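Local atomic coordinates of synaptonemal complex protein 2 (Mus musculus, PDB entry 5IWZ), a protein that forms a major component of the axial and lateral elements of meiotic synaptonemal complexes and is required for chromosome synapsis, fertility and SYCP3 insertion. Residues Q157-V162 against S204-R209; L181-I186 against L226-T231; S105-S110 against E152-Q157. All blocks are in the same frame, centred on the assembly; numbering follows the deposited sequence.

Contact 1. Residues Q157-V162 against S204-R209; sequences QICALV and SNMGER
The backbone carbonyl oxygen of V162 is held by two nitrogens of one side chain, R209. R209 NE gives the stronger bond, 3.0 Å from V162 O; this nitrogen lies in the carbonyl plane, while the oxygen is tilted from the guanidinium plane, and the N-H...O angle of 132° makes the bond far from straight. R209 NH2 adds a weak second bond to the same oxygen, 3.3 Å from V162 O. V162 lies next to the end of helix 144-163, and R209 reaches it because its CG stands anti to the backbone N (chi1 166°) and the chain then bends at chi2. Without the guanidinium, as with an alanine at R209, V162 O would probably lose both side-chain donors and a gap would be likely to open beside I222, which the arginine also touches.

Next to this polar grip the contact is made by sulfur atoms. SD of M206 lies 3.5 Å from SG of C159, and the bend at chi3 brings CE of M206 3.8 Å from SG of C159. That methyl also meets V162, with CG1 of V162 4.3 Å from CE of M206. C159 and M206 are both buried, and I222 and L226 of helix 216-229 also touch M206. The axes of 157-162 and 204-209 approach to 10.0 Å at 32°, running roughly the same way, in keeping with the stacked helices of an armadillo-like solenoid.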
loop_
_atom_site.group_PDB
_atom_site.type_symbol
_atom_site.label_atom_id
_atom_site.label_comp_id
_atom_site.label_asym_id
_atom_site.label_seq_id
_atom_site.Cartn_x
_atom_site.Cartn_y
_atom_site.Cartn_z
ATOM N N GLN A 157 -8.945 0.693 11.658
ATOM C CA GLN A 157 -8.822 -0.570 10.930
ATOM C C GLN A 157 -7.467 -0.675 10.244
ATOM O O GLN A 157 -6.811 -1.721 10.282
ATOM C CB GLN A 157 -9.929 -0.686 9.874
ATOM C CG GLN A 157 -11.349 -0.781 10.415
ATOM C CD GLN A 157 -11.694 -2.170 10.910
ATOM O OE1 GLN A 157 -11.008 -3.144 10.595
ATOM N NE2 GLN A 157 -12.754 -2.267 11.711
ATOM N N ILE A 158 -7.055 0.395 9.566
ATOM C CA ILE A 158 -5.794 0.369 8.832
ATOM C C ILE A 158 -4.605 0.235 9.785
ATOM O O ILE A 158 -3.681 -0.547 9.528
ATOM C CB ILE A 158 -5.685 1.610 7.930
ATOM C CG1 ILE A 158 -6.794 1.541 6.867
ATOM C CG2 ILE A 158 -4.272 1.704 7.300
ATOM C CD1 ILE A 158 -6.860 2.749 5.940
ATOM N N CYS A 159 -4.616 0.970 10.905
ATOM C CA CYS A 159 -3.541 0.839 11.889
ATOM C C CYS A 159 -3.447 -0.588 12.415
ATOM O O CYS A 159 -2.347 -1.152 12.527
ATOM C CB CYS A 159 -3.750 1.817 13.053
ATOM S SG CYS A 159 -3.599 3.573 12.660
ATOM N N ALA A 160 -4.595 -1.182 12.765
ATOM C CA ALA A 160 -4.588 -2.571 13.210
ATOM C C ALA A 160 -4.011 -3.484 12.132
ATOM O O ALA A 160 -3.204 -4.375 12.430
ATOM C CB ALA A 160 -6.006 -3.007 13.601
ATOM N N LEU A 161 -4.388 -3.249 10.868
ATOM C CA LEU A 161 -3.881 -4.048 9.753
ATOM C C LEU A 161 -2.376 -3.897 9.595
ATOM O O LEU A 161 -1.671 -4.870 9.287
ATOM C CB LEU A 161 -4.583 -3.635 8.459
ATOM C CG LEU A 161 -4.387 -4.465 7.188
ATOM C CD1 LEU A 161 -4.984 -5.857 7.365
ATOM C CD2 LEU A 161 -5.015 -3.781 5.976
ATOM N N VAL A 162 -1.871 -2.675 9.766
ATOM C CA VAL A 162 -0.451 -2.407 9.584
ATOM C C VAL A 162 0.360 -3.017 10.722
ATOM O O VAL A 162 1.491 -3.469 10.514
ATOM C CB VAL A 162 -0.227 -0.887 9.444
ATOM C CG1 VAL A 162 1.240 -0.541 9.541
ATOM C CG2 VAL A 162 -0.763 -0.397 8.098
ATOM N N SER A 204 0.956 3.395 19.901
ATOM C CA SER A 204 2.090 2.832 20.622
ATOM C C SER A 204 2.565 1.541 19.960
ATOM O O SER A 204 3.777 1.321 19.795
ATOM C CB SER A 204 1.707 2.597 22.085
ATOM O OG SER A 204 2.864 2.350 22.851
ATOM N N ASN A 205 1.626 0.682 19.547
ATOM C CA ASN A 205 2.027 -0.542 18.855
ATOM C C ASN A 205 2.586 -0.249 17.467
ATOM O O ASN A 205 3.392 -1.032 16.951
ATOM C CB ASN A 205 0.855 -1.512 18.775
ATOM C CG ASN A 205 0.306 -1.861 20.151
ATOM O OD1 ASN A 205 1.054 -1.946 21.124
ATOM N ND2 ASN A 205 -0.997 -2.040 20.238
ATOM N N MET A 206 2.178 0.862 16.853
ATOM C CA MET A 206 2.769 1.252 15.580
ATOM C C MET A 206 4.236 1.619 15.751
ATOM O O MET A 206 5.090 1.168 14.975
ATOM C CB MET A 206 1.980 2.407 14.974
ATOM C CG MET A 206 0.556 2.014 14.607
ATOM S SD MET A 206 -0.273 3.330 13.732
ATOM C CE MET A 206 0.062 2.785 12.042
ATOM N N GLY A 207 4.549 2.422 16.778
ATOM C CA GLY A 207 5.944 2.726 17.080
ATOM C C GLY A 207 6.785 1.478 17.276
ATOM O O GLY A 207 7.858 1.339 16.683
ATOM N N GLU A 208 6.318 0.560 18.135
ATOM C CA GLU A 208 6.983 -0.731 18.311
ATOM C C GLU A 208 7.204 -1.411 16.974
ATOM O O GLU A 208 8.258 -2.021 16.727
ATOM C CB GLU A 208 6.137 -1.653 19.188
ATOM C CG GLU A 208 6.364 -1.557 20.677
ATOM C CD GLU A 208 5.643 -2.674 21.429
ATOM O OE1 GLU A 208 5.613 -3.820 20.936
ATOM O OE2 GLU A 208 5.083 -2.424 22.516
ATOM N N ARG A 209 6.206 -1.306 16.097
ATOM C CA ARG A 209 6.206 -2.045 14.846
ATOM C C ARG A 209 7.281 -1.542 13.888
ATOM O O ARG A 209 7.841 -2.336 13.127
ATOM C CB ARG A 209 4.816 -1.966 14.217
ATOM C CG ARG A 209 4.736 -2.387 12.773
ATOM C CD ARG A 209 4.824 -3.850 12.643
ATOM N NE ARG A 209 4.216 -4.257 11.386
ATOM C CZ ARG A 209 4.353 -5.456 10.839
ATOM N NH1 ARG A 209 5.103 -6.383 11.437
ATOM N NH2 ARG A 209 3.757 -5.685 9.718
#

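Contact 2. Residues L181-I186 against L226-T231; sequences LMLDRI and LCRMTT
The last turns of helices 169-185 and 216-229 face each other at L183 and R228, whose CA atoms are 6.7 Å apart, the nearest such pair between 181-186 and 226-231. L183 and R228 both point their side chains' first bond toward the other segment, and the chains pass at a slant: CB of L183 lies 3.9 Å from CD of R228, so the arginine's aliphatic part runs against the foot of the leucine. The branched end of L183 carries on to M229. CD1 of L183 is 3.8 Å from CG of M229 and CD2 of L183 is 4.0 Å from the same carbon, so both methyls of the leucine fork meet one methylene. M229 keeps its CG anti to the carbonyl carbon (chi1 -62°), which sets that methylene in front of the fork.

Beyond L183 the R228 chain bends at chi3 and carries its guanidinium to D184, one residue further along the facing helix. The two charged groups form a salt bridge through OD1 of D184 and NH2 of R228, but these two atoms are modelled too close together, so the placement of both, and with it the detail of the bridge, is doubtful. NH1 of R228 has a second acidic partner in E224, a turn earlier on its own helix, so the arginine's charge may be balanced by two carboxylates.

Within 226-231, T231 caps the start of helix 232-242. The pairing of the two helix ends is consistent with the stacked helices of an armadillo-like solenoid. The charged pair lies at the surface; inward, M229 and L226 pack on M203 of helix 197-212, while M182 faces helix 144-163.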
loop_
_atom_site.group_PDB
_atom_site.type_symbol
_atom_site.label_atom_id
_atom_site.label_comp_id
_atom_site.label_asym_id
_atom_site.label_seq_id
_atom_site.Cartn_x
_atom_site.Cartn_y
_atom_site.Cartn_z
ATOM N N LEU A 181 -2.886 9.358 2.728
ATOM C CA LEU A 181 -3.647 10.228 1.841
ATOM C C LEU A 181 -4.872 10.806 2.542
ATOM O O LEU A 181 -5.172 11.997 2.399
ATOM C CB LEU A 181 -4.044 9.437 0.591
ATOM C CG LEU A 181 -4.899 10.093 -0.484
ATOM C CD1 LEU A 181 -4.052 11.062 -1.288
ATOM C CD2 LEU A 181 -5.484 9.021 -1.390
ATOM N N MET A 182 -5.584 9.989 3.318
ATOM C CA MET A 182 -6.761 10.490 4.024
ATOM C C MET A 182 -6.372 11.519 5.079
ATOM O O MET A 182 -7.046 12.545 5.245
ATOM C CB MET A 182 -7.517 9.331 4.670
ATOM C CG MET A 182 -8.042 8.328 3.659
ATOM S SD MET A 182 -9.183 7.087 4.300
ATOM C CE MET A 182 -8.352 6.435 5.728
ATOM N N LEU A 183 -5.293 11.257 5.811
ATOM C CA LEU A 183 -4.841 12.231 6.789
ATOM C C LEU A 183 -4.362 13.505 6.108
ATOM O O LEU A 183 -4.475 14.586 6.688
ATOM C CB LEU A 183 -3.749 11.616 7.651
ATOM C CG LEU A 183 -4.123 10.348 8.418
ATOM C CD1 LEU A 183 -2.873 9.707 8.997
ATOM C CD2 LEU A 183 -5.109 10.683 9.529
ATOM N N ASP A 184 -3.875 13.400 4.862
ATOM C CA ASP A 184 -3.284 14.552 4.179
ATOM C C ASP A 184 -4.292 15.679 3.983
ATOM O O ASP A 184 -3.956 16.853 4.167
ATOM C CB ASP A 184 -2.708 14.138 2.824
ATOM C CG ASP A 184 -1.931 15.268 2.153
ATOM O OD1 ASP A 184 -1.210 15.977 2.884
ATOM O OD2 ASP A 184 -2.033 15.448 0.915
ATOM N N ARG A 185 -5.520 15.352 3.577
ATOM C CA ARG A 185 -6.507 16.405 3.358
ATOM C C ARG A 185 -6.918 17.059 4.675
ATOM O O ARG A 185 -6.982 18.292 4.777
ATOM C CB ARG A 185 -7.721 15.843 2.618
ATOM C CG ARG A 185 -8.911 16.792 2.575
ATOM C CD ARG A 185 -9.892 16.487 3.696
ATOM N NE ARG A 185 -10.975 17.465 3.790
ATOM C CZ ARG A 185 -11.175 18.267 4.831
ATOM N NH1 ARG A 185 -10.365 18.216 5.877
ATOM N NH2 ARG A 185 -12.191 19.122 4.829
ATOM N N ILE A 186 -7.198 16.250 5.693
ATOM C CA ILE A 186 -7.667 16.746 6.983
ATOM C C ILE A 186 -6.635 17.671 7.633
ATOM O O ILE A 186 -6.991 18.675 8.261
ATOM C CB ILE A 186 -8.021 15.569 7.920
ATOM C CG1 ILE A 186 -9.135 15.965 8.893
ATOM C CG2 ILE A 186 -6.793 15.107 8.689
ATOM C CD1 ILE A 186 -10.512 16.047 8.255
ATOM N N LEU A 226 2.284 8.543 12.072
ATOM C CA LEU A 226 2.401 9.012 13.449
ATOM C C LEU A 226 2.629 10.514 13.498
ATOM O O LEU A 226 2.093 11.198 14.378
ATOM C CB LEU A 226 3.521 8.271 14.187
ATOM C CG LEU A 226 3.287 6.773 14.460
ATOM C CD1 LEU A 226 4.540 6.100 15.010
ATOM C CD2 LEU A 226 2.073 6.502 15.370
ATOM N N CYS A 227 3.397 11.054 12.549
ATOM C CA CYS A 227 3.668 12.490 12.564
ATOM C C CYS A 227 2.494 13.308 12.028
ATOM O O CYS A 227 2.312 14.462 12.438
ATOM C CB CYS A 227 4.952 12.797 11.783
ATOM S SG CYS A 227 6.472 12.149 12.582
ATOM N N ARG A 228 1.688 12.741 11.131
ATOM C CA ARG A 228 0.481 13.431 10.689
ATOM C C ARG A 228 -0.569 13.487 11.794
ATOM O O ARG A 228 -1.342 14.450 11.862
ATOM C CB ARG A 228 -0.118 12.749 9.457
ATOM C CG ARG A 228 0.779 12.706 8.231
ATOM C CD ARG A 228 0.018 12.220 6.985
ATOM N NE ARG A 228 -0.322 13.386 6.192
ATOM C CZ ARG A 228 0.332 13.772 5.111
ATOM N NH1 ARG A 228 1.339 13.045 4.644
ATOM N NH2 ARG A 228 -0.044 14.877 4.488
ATOM N N MET A 229 -0.614 12.480 12.665
ATOM C CA MET A 229 -1.621 12.413 13.722
ATOM C C MET A 229 -1.167 13.023 15.047
ATOM O O MET A 229 -1.970 13.060 15.987
ATOM C CB MET A 229 -2.055 10.958 13.961
ATOM C CG MET A 229 -2.702 10.301 12.741
ATOM S SD MET A 229 -3.535 8.739 13.110
ATOM C CE MET A 229 -2.135 7.721 13.593
ATOM N N THR A 230 0.080 13.493 15.159
ATOM C CA THR A 230 0.559 14.077 16.408
ATOM C C THR A 230 1.433 15.295 16.139
ATOM O O THR A 230 2.239 15.311 15.201
ATOM C CB THR A 230 1.356 13.068 17.262
ATOM O OG1 THR A 230 2.401 12.466 16.486
ATOM C CG2 THR A 230 0.454 11.993 17.815
ATOM N N THR A 231 1.287 16.305 16.993
ATOM C CA THR A 231 2.038 17.536 16.824
ATOM C C THR A 231 3.506 17.303 17.152
ATOM O O THR A 231 3.860 16.408 17.929
ATOM C CB THR A 231 1.478 18.637 17.727
ATOM O OG1 THR A 231 2.030 18.491 19.038
ATOM C CG2 THR A 231 -0.037 18.523 17.823
#

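Contact 3. Residues S105-S110 against E152-Q157; sequences SWFENS and ESFIPQ
The F107 ring has Q157 OE1 at its edge, in plane, and receives the edge of F154 toward its face. OE1 of Q157 lies 3.1 Å from CE2 of F107, with the amide plane almost perpendicular to the ring at 84°. The two phenyl rings form an offset edge-to-face pair, their centroids 5.8 Å apart and their planes at 66°. CE1 of F154 also reaches back to the root of the other side chain, 3.9 Å from CB of F107. With its CG anti to the backbone N, F107 extends toward helix 144-163 and meets both partners there.

The other end of the amide is held by E108. NE2 of Q157 donates to OE1 of E108 at 2.9 Å, with an N-H...O angle of 153°, arriving from above the carboxylate plane. K111 ties the group together, forming a salt bridge with OE2 of E108 and a hydrogen bond to OE1 of Q157; both ends of the amide are thereby engaged, which should fix its flip.

This is helix-to-helix packing within the armadillo-repeat-like domain: helix 123-141 adds L132 against F107 and L136 against F154, while V104 of helix 99-108 also packs on F154.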
loop_
_atom_site.group_PDB
_atom_site.type_symbol
_atom_site.label_atom_id
_atom_site.label_comp_id
_atom_site.label_asym_id
_atom_site.label_seq_id
_atom_site.Cartn_x
_atom_site.Cartn_y
_atom_site.Cartn_z
ATOM N N SER A 105 -17.946 -3.565 7.161
ATOM C CA SER A 105 -18.329 -4.968 7.159
ATOM C C SER A 105 -17.630 -5.750 6.046
ATOM O O SER A 105 -17.137 -6.860 6.280
ATOM C CB SER A 105 -19.845 -5.072 7.023
ATOM O OG SER A 105 -20.213 -6.389 6.698
ATOM N N TRP A 106 -17.571 -5.198 4.828
ATOM C CA TRP A 106 -16.908 -5.933 3.752
ATOM C C TRP A 106 -15.431 -6.118 4.067
ATOM O O TRP A 106 -14.862 -7.195 3.833
ATOM C CB TRP A 106 -17.088 -5.223 2.407
ATOM C CG TRP A 106 -18.529 -4.986 2.029
ATOM C CD1 TRP A 106 -19.638 -5.638 2.525
ATOM C CD2 TRP A 106 -19.021 -3.992 1.120
ATOM N NE1 TRP A 106 -20.786 -5.112 1.959
ATOM C CE2 TRP A 106 -20.434 -4.102 1.098
ATOM C CE3 TRP A 106 -18.407 -3.021 0.317
ATOM C CZ2 TRP A 106 -21.228 -3.289 0.301
ATOM C CZ3 TRP A 106 -19.207 -2.203 -0.474
ATOM C CH2 TRP A 106 -20.598 -2.348 -0.477
ATOM N N PHE A 107 -14.801 -5.079 4.621
ATOM C CA PHE A 107 -13.403 -5.178 5.028
ATOM C C PHE A 107 -13.221 -6.203 6.143
ATOM O O PHE A 107 -12.268 -6.989 6.119
ATOM C CB PHE A 107 -12.903 -3.801 5.481
ATOM C CG PHE A 107 -11.497 -3.807 5.955
ATOM C CD1 PHE A 107 -10.451 -3.908 5.055
ATOM C CD2 PHE A 107 -11.214 -3.710 7.305
ATOM C CE1 PHE A 107 -9.132 -3.911 5.497
ATOM C CE2 PHE A 107 -9.914 -3.709 7.750
ATOM C CZ PHE A 107 -8.866 -3.807 6.843
ATOM N N GLU A 108 -14.120 -6.195 7.138
ATOM C CA GLU A 108 -14.090 -7.211 8.187
ATOM C C GLU A 108 -14.240 -8.611 7.607
ATOM O O GLU A 108 -13.533 -9.541 8.009
ATOM C CB GLU A 108 -15.208 -6.956 9.203
ATOM C CG GLU A 108 -15.051 -5.694 10.043
ATOM C CD GLU A 108 -14.105 -5.880 11.208
ATOM O OE1 GLU A 108 -13.919 -4.909 11.978
ATOM O OE2 GLU A 108 -13.549 -6.993 11.357
ATOM N N ASN A 109 -15.198 -8.788 6.692
ATOM C CA ASN A 109 -15.426 -10.067 6.022
ATOM C C ASN A 109 -14.317 -10.435 5.041
ATOM O O ASN A 109 -14.360 -11.530 4.474
ATOM C CB ASN A 109 -16.764 -10.041 5.286
ATOM C CG ASN A 109 -17.951 -9.983 6.245
ATOM O OD1 ASN A 109 -17.832 -10.344 7.418
ATOM N ND2 ASN A 109 -19.093 -9.522 5.752
ATOM N N SER A 110 -13.358 -9.547 4.807
ATOM C CA SER A 110 -12.186 -9.847 3.998
ATOM C C SER A 110 -11.006 -10.298 4.840
ATOM O O SER A 110 -9.964 -10.659 4.280
ATOM C CB SER A 110 -11.765 -8.615 3.184
ATOM O OG SER A 110 -12.807 -8.195 2.316
ATOM N N GLU A 152 -13.325 8.087 10.596
ATOM C CA GLU A 152 -13.647 7.571 11.926
ATOM C C GLU A 152 -13.601 6.049 11.963
ATOM O O GLU A 152 -13.140 5.456 12.948
ATOM C CB GLU A 152 -15.033 8.066 12.366
ATOM C CG GLU A 152 -15.078 9.529 12.733
ATOM C CD GLU A 152 -14.087 9.850 13.826
ATOM O OE1 GLU A 152 -14.074 9.113 14.835
ATOM O OE2 GLU A 152 -13.304 10.816 13.671
ATOM N N SER A 153 -14.086 5.411 10.909
ATOM C CA SER A 153 -14.182 3.956 10.871
ATOM C C SER A 153 -12.884 3.285 10.443
ATOM O O SER A 153 -12.526 2.239 10.992
ATOM C CB SER A 153 -15.308 3.546 9.926
ATOM O OG SER A 153 -16.526 4.137 10.354
ATOM N N PHE A 154 -12.168 3.849 9.465
ATOM C CA PHE A 154 -11.091 3.111 8.807
ATOM C C PHE A 154 -9.683 3.452 9.290
ATOM O O PHE A 154 -8.808 2.597 9.161
ATOM C CB PHE A 154 -11.166 3.286 7.285
ATOM C CG PHE A 154 -12.066 2.276 6.625
ATOM C CD1 PHE A 154 -11.594 1.004 6.334
ATOM C CD2 PHE A 154 -13.387 2.581 6.333
ATOM C CE1 PHE A 154 -12.414 0.063 5.739
ATOM C CE2 PHE A 154 -14.221 1.637 5.734
ATOM C CZ PHE A 154 -13.731 0.383 5.434
ATOM N N ILE A 155 -9.435 4.637 9.885
ATOM C CA ILE A 155 -8.131 4.882 10.510
ATOM C C ILE A 155 -7.776 3.804 11.536
ATOM O O ILE A 155 -6.659 3.280 11.478
ATOM C CB ILE A 155 -8.071 6.306 11.098
ATOM C CG1 ILE A 155 -8.199 7.361 10.006
ATOM C CG2 ILE A 155 -6.785 6.502 11.882
ATOM C CD1 ILE A 155 -7.142 7.283 8.979
ATOM N N PRO A 156 -8.666 3.428 12.475
ATOM C CA PRO A 156 -8.301 2.318 13.383
ATOM C C PRO A 156 -8.132 0.980 12.679
ATOM O O PRO A 156 -7.260 0.193 13.075
ATOM C CB PRO A 156 -9.464 2.284 14.396
ATOM C CG PRO A 156 -10.535 3.121 13.819
ATOM C CD PRO A 156 -9.889 4.121 12.925
ATOM N N GLN A 157 -8.945 0.693 11.658
ATOM C CA GLN A 157 -8.822 -0.570 10.930
ATOM C C GLN A 157 -7.467 -0.675 10.244
ATOM O O GLN A 157 -6.811 -1.721 10.282
ATOM C CB GLN A 157 -9.929 -0.686 9.874
ATOM C CG GLN A 157 -11.349 -0.781 10.415
ATOM C CD GLN A 157 -11.694 -2.170 10.910
ATOM O OE1 GLN A 157 -11.008 -3.144 10.595
ATOM N NE2 GLN A 157 -12.754 -2.267 11.711
#

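From the N terminus, contact 3 comes first: 105-110 meets 152-157, closing a largely helical loop that includes helix 123-141. Contact 1 opens at Q157, the residue on which contact 3 ends, and joins helix 144-163 to helix 197-212 across 41 intervening residues. Contact 2 crosses contact 1, because 181-186 falls inside the loop of contact 1 while its partner 226-231 lies beyond 204-209; it ties helix 169-185 to helix 216-229. L161 touches F107 between contacts 1 and 3, M206 touches L226 between contacts 1 and 2, and I155 meets M182, L183 and M229 between contacts 3 and 2. Contact 3 is in series with both; each joins helices not adjacent in sequence, consistent with an armadillo-like stack.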